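Amino Transferase (Eubacterium rectale, PDB 3ELE) probably catalyses pyridoxal-5'-phosphate-dependent transfer of amino groups between amino acids and keto acids, as in other class I and II aminotransferases. Local coordinates at residues A[134-137]-A[138-141]; A[127-130]-A[131-135]; A[81-84]-A[85-89]. All coordinates share one frame; numbering follows the deposited sequence.

Contact 1: residues A[134-137]-A[138-141]; sequences FPEY and KVFV. With PLP (pyridoxal-5'-phosphate), chain E.
The touch of Glu136 on Phe140, one helical turn further on, is a local contact in the first turn of helix 136-143, the crossover helix between the parallel strands 126-130 and 147-151. Glu136 CG lies 3.4 Å from Phe140 CZ, and the carboxylate stands perpendicular to the ring. The bend in the glutamate chain at chi2 (73°) also brings OE1 to 3.8 Å from Val139 CG2, while OE2 forms a salt bridge with Arg281 of the second subunit. Backbone bonds set the turn: Phe140 N donates to Glu136 O at 3.2 Å, and Val141 N to Tyr137 O at 2.9 Å. Ahead of them the Phe134 ring is sandwiched, with the pyridine ring of pyridoxal-5'-phosphate over one face, its C3 4.0 Å above the plane, and Glu136 CB over the other. CE1 of Tyr137 meets that ring at its edge, and Phe134 CB in turn sits over a face of the tyrosine. Tyr137 OH is hydrogen-bonded to Asp217 and lies 3.9 Å from C2A of the cofactor. An aromatic ring laid on the cofactor at the start of a crossover helix is characteristic of the fold type I aminotransferase active site.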
loop_
_atom_site.group_PDB
_atom_site.type_symbol
_atom_site.label_atom_id
_atom_site.label_comp_id
_atom_site.label_asym_id
_atom_site.label_seq_id
_atom_site.Cartn_x
_atom_site.Cartn_y
_atom_site.Cartn_z
ATOM N N PHE A 134 11.915 -3.068 16.830
ATOM C CA PHE A 134 11.962 -2.569 15.453
ATOM C C PHE A 134 11.590 -1.065 15.460
ATOM O O PHE A 134 10.412 -0.732 15.666
ATOM C CB PHE A 134 10.971 -3.396 14.630
ATOM C CG PHE A 134 10.946 -3.098 13.159
ATOM C CD1 PHE A 134 12.121 -3.079 12.406
ATOM C CD2 PHE A 134 9.721 -2.974 12.493
ATOM C CE1 PHE A 134 12.071 -2.847 11.021
ATOM C CE2 PHE A 134 9.666 -2.752 11.111
ATOM C CZ PHE A 134 10.844 -2.677 10.378
ATOM N N PRO A 135 12.572 -0.156 15.222
ATOM C CA PRO A 135 12.297 1.288 15.361
ATOM C C PRO A 135 11.185 1.879 14.503
ATOM O O PRO A 135 10.592 2.882 14.902
ATOM C CB PRO A 135 13.646 1.951 15.017
ATOM C CG PRO A 135 14.658 0.863 15.181
ATOM C CD PRO A 135 13.973 -0.382 14.793
ATOM N N GLU A 136 10.872 1.230 13.376
ATOM C CA GLU A 136 9.814 1.662 12.466
ATOM C C GLU A 136 8.417 1.641 13.124
ATOM O O GLU A 136 7.503 2.299 12.629
ATOM C CB GLU A 136 9.841 0.830 11.170
ATOM C CG GLU A 136 9.125 1.469 9.955
ATOM C CD GLU A 136 9.878 2.631 9.348
ATOM O OE1 GLU A 136 10.859 3.077 9.951
ATOM O OE2 GLU A 136 9.503 3.098 8.248
ATOM N N TYR A 137 8.243 0.903 14.229
ATOM C CA TYR A 137 6.980 0.952 15.002
ATOM C C TYR A 137 6.617 2.373 15.393
ATOM O O TYR A 137 5.456 2.716 15.350
ATOM C CB TYR A 137 7.017 0.101 16.291
ATOM C CG TYR A 137 7.182 -1.397 16.109
ATOM C CD1 TYR A 137 6.654 -2.078 14.995
ATOM C CD2 TYR A 137 7.769 -2.162 17.118
ATOM C CE1 TYR A 137 6.795 -3.452 14.865
ATOM C CE2 TYR A 137 7.901 -3.520 17.013
ATOM C CZ TYR A 137 7.428 -4.169 15.882
ATOM O OH TYR A 137 7.574 -5.506 15.810
ATOM N N LYS A 138 7.606 3.182 15.789
ATOM C CA LYS A 138 7.383 4.604 16.122
ATOM C C LYS A 138 6.791 5.387 14.943
ATOM O O LYS A 138 5.886 6.183 15.128
ATOM C CB LYS A 138 8.666 5.278 16.612
ATOM C CG LYS A 138 8.437 6.679 17.192
ATOM C CD LYS A 138 9.720 7.328 17.676
ATOM C CE LYS A 138 9.435 8.644 18.374
ATOM N NZ LYS A 138 8.648 9.614 17.557
ATOM N N VAL A 139 7.257 5.125 13.736
ATOM C CA VAL A 139 6.728 5.811 12.542
ATOM C C VAL A 139 5.265 5.439 12.299
ATOM O O VAL A 139 4.466 6.320 12.046
ATOM C CB VAL A 139 7.545 5.497 11.286
ATOM C CG1 VAL A 139 6.860 6.075 10.012
ATOM C CG2 VAL A 139 8.981 5.994 11.470
ATOM N N PHE A 140 4.942 4.144 12.390
ATOM C CA PHE A 140 3.580 3.662 12.174
ATOM C C PHE A 140 2.628 4.161 13.270
ATOM O O PHE A 140 1.506 4.610 12.960
ATOM C CB PHE A 140 3.496 2.127 12.034
ATOM C CG PHE A 140 4.436 1.523 10.992
ATOM C CD1 PHE A 140 4.708 2.169 9.783
ATOM C CD2 PHE A 140 4.978 0.262 11.201
ATOM C CE1 PHE A 140 5.558 1.576 8.821
ATOM C CE2 PHE A 140 5.822 -0.333 10.254
ATOM C CZ PHE A 140 6.099 0.332 9.061
ATOM N N VAL A 141 3.078 4.123 14.526
ATOM C CA VAL A 141 2.272 4.629 15.670
ATOM C C VAL A 141 2.037 6.142 15.570
ATOM O O VAL A 141 0.893 6.624 15.764
ATOM C CB VAL A 141 2.920 4.232 17.033
ATOM C CG1 VAL A 141 2.372 5.024 18.174
ATOM C CG2 VAL A 141 2.731 2.738 17.290
HETATM N N1 PLP E . 8.307 -6.411 11.457
HETATM C C2 PLP E . 9.639 -6.707 11.754
HETATM C C2A PLP E . 10.023 -7.005 13.167
HETATM C C3 PLP E . 10.603 -6.755 10.726
HETATM O O3 PLP E . 11.913 -7.064 11.007
HETATM C C4 PLP E . 10.238 -6.463 9.391
HETATM C C4A PLP E . 11.375 -6.098 8.453
HETATM O O4A PLP E . 11.778 -4.936 8.397
HETATM C C5 PLP E . 8.869 -6.164 9.114
HETATM C C6 PLP E . 7.911 -6.137 10.158
HETATM C C5A PLP E . 8.371 -5.805 7.730
HETATM O O4P PLP E . 7.926 -6.900 6.992
HETATM P P PLP E . 7.245 -6.603 5.562
HETATM O O1P PLP E . 6.159 -7.606 5.299
HETATM O O2P PLP E . 8.271 -6.794 4.483
HETATM O O3P PLP E . 6.683 -5.221 5.482
#

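Contact 2: residues A[127-130]-A[131-135]. With PLP (pyridoxal-5'-phosphate), chain E.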
loop_
_atom_site.group_PDB
_atom_site.type_symbol
_atom_site.label_atom_id
_atom_site.label_comp_id
_atom_site.label_asym_id
_atom_site.label_seq_id
_atom_site.Cartn_x
_atom_site.Cartn_y
_atom_site.Cartn_z
ATOM N N PHE A 127 0.748 3.137 22.419
ATOM C CA PHE A 127 1.045 1.754 22.071
ATOM C C PHE A 127 2.405 1.432 22.690
ATOM O O PHE A 127 3.356 2.225 22.575
ATOM C CB PHE A 127 1.018 1.507 20.561
ATOM C CG PHE A 127 -0.350 1.630 19.978
ATOM C CD1 PHE A 127 -1.213 0.521 19.937
ATOM C CD2 PHE A 127 -0.810 2.864 19.503
ATOM C CE1 PHE A 127 -2.533 0.643 19.410
ATOM C CE2 PHE A 127 -2.106 2.993 18.969
ATOM C CZ PHE A 127 -2.968 1.880 18.907
ATOM N N ILE A 128 2.478 0.276 23.356
ATOM C CA ILE A 128 3.646 -0.163 24.086
ATOM C C ILE A 128 4.447 -1.138 23.240
ATOM O O ILE A 128 3.883 -2.078 22.662
ATOM C CB ILE A 128 3.278 -0.857 25.419
ATOM C CG1 ILE A 128 2.630 0.120 26.401
ATOM C CG2 ILE A 128 4.511 -1.444 26.125
ATOM C CD1 ILE A 128 2.223 -0.561 27.674
ATOM N N THR A 129 5.755 -0.904 23.184
ATOM C CA THR A 129 6.716 -1.818 22.498
ATOM C C THR A 129 7.656 -2.309 23.613
ATOM O O THR A 129 7.852 -1.599 24.627
ATOM C CB THR A 129 7.435 -1.143 21.327
ATOM O OG1 THR A 129 8.222 -2.112 20.605
ATOM C CG2 THR A 129 8.340 -0.011 21.788
ATOM N N ILE A 130 8.142 -3.544 23.469
ATOM C CA ILE A 130 9.037 -4.181 24.442
ATOM C C ILE A 130 10.425 -4.143 23.810
ATOM O O ILE A 130 10.639 -4.757 22.760
ATOM C CB ILE A 130 8.619 -5.659 24.759
ATOM C CG1 ILE A 130 7.123 -5.770 25.093
ATOM C CG2 ILE A 130 9.435 -6.235 25.936
ATOM C CD1 ILE A 130 6.703 -4.968 26.281
ATOM N N ALA A 131 11.347 -3.408 24.435
ATOM C CA ALA A 131 12.724 -3.286 23.950
ATOM C C ALA A 131 13.485 -4.628 24.110
ATOM O O ALA A 131 13.164 -5.387 25.009
ATOM C CB ALA A 131 13.473 -2.168 24.666
ATOM N N PRO A 132 14.431 -4.954 23.197
ATOM C CA PRO A 132 14.797 -4.175 22.020
ATOM C C PRO A 132 13.734 -4.343 20.945
ATOM O O PRO A 132 13.155 -5.433 20.826
ATOM C CB PRO A 132 16.117 -4.785 21.596
ATOM C CG PRO A 132 15.993 -6.221 21.997
ATOM C CD PRO A 132 15.215 -6.205 23.273
ATOM N N TYR A 133 13.488 -3.288 20.166
ATOM C CA TYR A 133 12.397 -3.309 19.182
ATOM C C TYR A 133 12.728 -2.693 17.819
ATOM O O TYR A 133 13.678 -1.925 17.681
ATOM C CB TYR A 133 11.162 -2.626 19.799
ATOM C CG TYR A 133 11.289 -1.125 19.925
ATOM C CD1 TYR A 133 11.999 -0.544 20.973
ATOM C CD2 TYR A 133 10.714 -0.280 18.967
ATOM C CE1 TYR A 133 12.161 0.842 21.052
ATOM C CE2 TYR A 133 10.859 1.093 19.029
ATOM C CZ TYR A 133 11.568 1.660 20.076
ATOM O OH TYR A 133 11.663 3.023 20.101
ATOM N N PHE A 134 11.915 -3.068 16.830
ATOM C CA PHE A 134 11.962 -2.569 15.453
ATOM C C PHE A 134 11.590 -1.065 15.460
ATOM O O PHE A 134 10.412 -0.732 15.666
ATOM C CB PHE A 134 10.971 -3.396 14.630
ATOM C CG PHE A 134 10.946 -3.098 13.159
ATOM C CD1 PHE A 134 12.121 -3.079 12.406
ATOM C CD2 PHE A 134 9.721 -2.974 12.493
ATOM C CE1 PHE A 134 12.071 -2.847 11.021
ATOM C CE2 PHE A 134 9.666 -2.752 11.111
ATOM C CZ PHE A 134 10.844 -2.677 10.378
ATOM N N PRO A 135 12.572 -0.156 15.222
ATOM C CA PRO A 135 12.297 1.288 15.361
ATOM C C PRO A 135 11.185 1.879 14.503
ATOM O O PRO A 135 10.592 2.882 14.902
ATOM C CB PRO A 135 13.646 1.951 15.017
ATOM C CG PRO A 135 14.658 0.863 15.181
ATOM C CD PRO A 135 13.973 -0.382 14.793
HETATM N N1 PLP E . 8.307 -6.411 11.457
HETATM C C2 PLP E . 9.639 -6.707 11.754
HETATM C C2A PLP E . 10.023 -7.005 13.167
HETATM C C3 PLP E . 10.603 -6.755 10.726
HETATM O O3 PLP E . 11.913 -7.064 11.007
HETATM C C4 PLP E . 10.238 -6.463 9.391
HETATM C C4A PLP E . 11.375 -6.098 8.453
HETATM O O4A PLP E . 11.778 -4.936 8.397
HETATM C C5 PLP E . 8.869 -6.164 9.114
HETATM C C6 PLP E . 7.911 -6.137 10.158
HETATM C C5A PLP E . 8.371 -5.805 7.730
HETATM O O4P PLP E . 7.926 -6.900 6.992
HETATM P P PLP E . 7.245 -6.603 5.562
HETATM O O1P PLP E . 6.159 -7.606 5.299
HETATM O O2P PLP E . 8.271 -6.794 4.483
HETATM O O3P PLP E . 6.683 -5.221 5.482
#
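The Tyr133 ring carries the methyl group of Thr129 on one face: CG2 sits 3.6 Å from the ring centroid and only 8° off the normal, a CH-pi contact of nearly ideal placement. The two side chains meet at about a right angle, and Thr129 OG1 comes alongside the base of the ring, 3.1 Å from Tyr133 CB. Both first torsions contribute. Tyr133 holds CG between its backbone N and carbonyl carbon (chi1 72°), which folds the ring back over the strand, while Thr129 has OG1 opposite its own backbone N (chi1 -173°) and its methyl group left to face the ring. The setting is the C-terminal end of strand 126-130 in the mixed sheet of the large domain, where, as is usual in this alpha/beta fold, the loop that follows the strand reaches the cofactor. The peptide bond before Pro132 is cis, and at this bend Ile130 O and Pro132 O, two acceptors, come within 3.2 Å. Beyond the bend the chain runs on to Phe134 and the start of helix 136-143. At the far end of the tyrosine, OH is hydrogen-bonded to Glu150, and Leu148 of the neighbouring strand 147-151 also packs against this side chain.

Contact 3: residues A[81-84]-A[85-89]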
loop_
_atom_site.group_PDB
_atom_site.type_symbol
_atom_site.label_atom_id
_atom_site.label_comp_id
_atom_site.label_asym_id
_atom_site.label_seq_id
_atom_site.Cartn_x
_atom_site.Cartn_y
_atom_site.Cartn_z
ATOM N N THR A 81 -8.141 -17.155 -1.200
ATOM C CA THR A 81 -6.880 -16.857 -0.540
ATOM C C THR A 81 -7.072 -16.860 0.985
ATOM O O THR A 81 -6.332 -17.539 1.701
ATOM C CB THR A 81 -6.284 -15.546 -1.055
ATOM O OG1 THR A 81 -6.016 -15.712 -2.458
ATOM C CG2 THR A 81 -4.983 -15.187 -0.298
ATOM N N ARG A 82 -8.067 -16.115 1.457
ATOM C CA ARG A 82 -8.391 -16.048 2.884
ATOM C C ARG A 82 -8.784 -17.422 3.463
ATOM O O ARG A 82 -8.310 -17.788 4.554
ATOM C CB ARG A 82 -9.482 -15.004 3.131
ATOM C CG ARG A 82 -8.979 -13.611 2.887
ATOM C CD ARG A 82 -9.996 -12.568 3.130
ATOM N NE ARG A 82 -11.068 -12.563 2.128
ATOM C CZ ARG A 82 -12.378 -12.756 2.348
ATOM N NH1 ARG A 82 -12.886 -12.976 3.550
ATOM N NH2 ARG A 82 -13.214 -12.708 1.318
ATOM N N ALA A 83 -9.615 -18.166 2.720
ATOM C CA ALA A 83 -10.029 -19.545 3.088
ATOM C C ALA A 83 -8.837 -20.484 3.261
ATOM O O ALA A 83 -8.761 -21.179 4.259
ATOM C CB ALA A 83 -11.015 -20.125 2.057
ATOM N N ALA A 84 -7.906 -20.456 2.303
ATOM C CA ALA A 84 -6.658 -21.257 2.326
ATOM C C ALA A 84 -5.760 -20.971 3.539
ATOM O O ALA A 84 -5.153 -21.899 4.085
ATOM C CB ALA A 84 -5.858 -21.038 1.045
ATOM N N ILE A 85 -5.681 -19.697 3.943
ATOM C CA ILE A 85 -4.907 -19.288 5.144
ATOM C C ILE A 85 -5.654 -19.719 6.416
ATOM O O ILE A 85 -5.033 -20.271 7.306
ATOM C CB ILE A 85 -4.648 -17.776 5.194
ATOM C CG1 ILE A 85 -3.752 -17.355 4.037
ATOM C CG2 ILE A 85 -3.999 -17.330 6.559
ATOM C CD1 ILE A 85 -3.633 -15.842 3.874
ATOM N N ALA A 86 -6.965 -19.469 6.496
ATOM C CA ALA A 86 -7.762 -19.889 7.672
ATOM C C ALA A 86 -7.608 -21.393 7.930
ATOM O O ALA A 86 -7.319 -21.798 9.060
ATOM C CB ALA A 86 -9.233 -19.526 7.496
ATOM N N GLU A 87 -7.735 -22.193 6.860
ATOM C CA GLU A 87 -7.620 -23.661 6.922
ATOM C C GLU A 87 -6.208 -24.160 7.289
ATOM O O GLU A 87 -6.075 -25.145 8.023
ATOM C CB GLU A 87 -8.104 -24.297 5.605
ATOM C CG GLU A 87 -9.630 -24.100 5.368
ATOM C CD GLU A 87 -10.099 -24.396 3.925
ATOM O OE1 GLU A 87 -9.314 -24.966 3.120
ATOM O OE2 GLU A 87 -11.272 -24.063 3.599
ATOM N N PHE A 88 -5.178 -23.507 6.744
ATOM C CA PHE A 88 -3.779 -23.803 7.083
ATOM C C PHE A 88 -3.497 -23.503 8.569
ATOM O O PHE A 88 -2.827 -24.285 9.231
ATOM C CB PHE A 88 -2.784 -23.025 6.189
ATOM C CG PHE A 88 -1.355 -23.071 6.694
ATOM C CD1 PHE A 88 -0.584 -24.221 6.533
ATOM C CD2 PHE A 88 -0.814 -21.993 7.391
ATOM C CE1 PHE A 88 0.724 -24.293 7.049
ATOM C CE2 PHE A 88 0.489 -22.046 7.908
ATOM C CZ PHE A 88 1.259 -23.191 7.741
ATOM N N LEU A 89 -3.955 -22.345 9.045
ATOM C CA LEU A 89 -3.779 -21.920 10.454
ATOM C C LEU A 89 -4.509 -22.859 11.432
ATOM O O LEU A 89 -3.959 -23.207 12.471
ATOM C CB LEU A 89 -4.232 -20.462 10.665
ATOM C CG LEU A 89 -3.427 -19.343 9.983
ATOM C CD1 LEU A 89 -4.110 -17.945 10.189
ATOM C CD2 LEU A 89 -1.970 -19.331 10.448
#
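Ile85 lays its CG1 branch along the preceding turn of helix 79-93, with CG1 3.5 Å from Thr81 O and the terminal CD1 4.4 Å from Thr81 CG2. This is the i to i+4 packing of a regular alpha-helix, one that lies against the large-domain sheet of the aminotransferase fold. CG1 of Ile85 is placed opposite the carbonyl carbon (chi1 -65°), which sets it beside the backbone N and over Thr81 O, and the same side chain packs on Met104 and Tyr259 of strands 102-105 and 258-261. Four successive backbone bonds join residues 81-84 to residues 85-89: Ile85 N to Thr81 O, Ala86 N to Arg82 O at 2.9 Å, Glu87 N to Ala83 O at 3.0 Å, and Phe88 N to Ala84 O at 3.1 Å. The polar ends of Arg82 and Thr81 find their partners outside residues 81-89. The guanidinium group forms a salt bridge with Asp100 and a hydrogen bond to Gly77 O, while Thr81 OG1 is hydrogen-bonded to Gln293 O. The exposed Glu87, with CG anti to the carbonyl carbon and beside its backbone N (chi1 -67°), runs back over Ala83. Its chain is extended beyond CG, and the carboxylate oxygen OE2 ends 4.2 Å from Ala83 CB, while CG makes the closer approach, 3.2 Å from Ala83 O.

In the fold
Contacts 1 and 2 are consecutive parts of one beta-alpha-beta unit: they share Phe134 and Pro135, and their centres are 8 Å apart. They also touch directly, Tyr137 CD2 of contact 1 lying 3.5 Å from Thr129 OG1 of contact 2, and the strand thus backs the start of the helix, where Phe134 and Tyr137 face pyridoxal-5'-phosphate. Ser245, Tyr220 and Asn183 of the same chain, and Tyr72 of the second subunit, are hydrogen-bonded to the cofactor. Contact 3 comes earlier in the chain and stands apart, its nearest atoms about 18 Å from contact 1 and about 20 Å from contact 2. Its Ile85 side chain is about 13 Å from a bound cofactor.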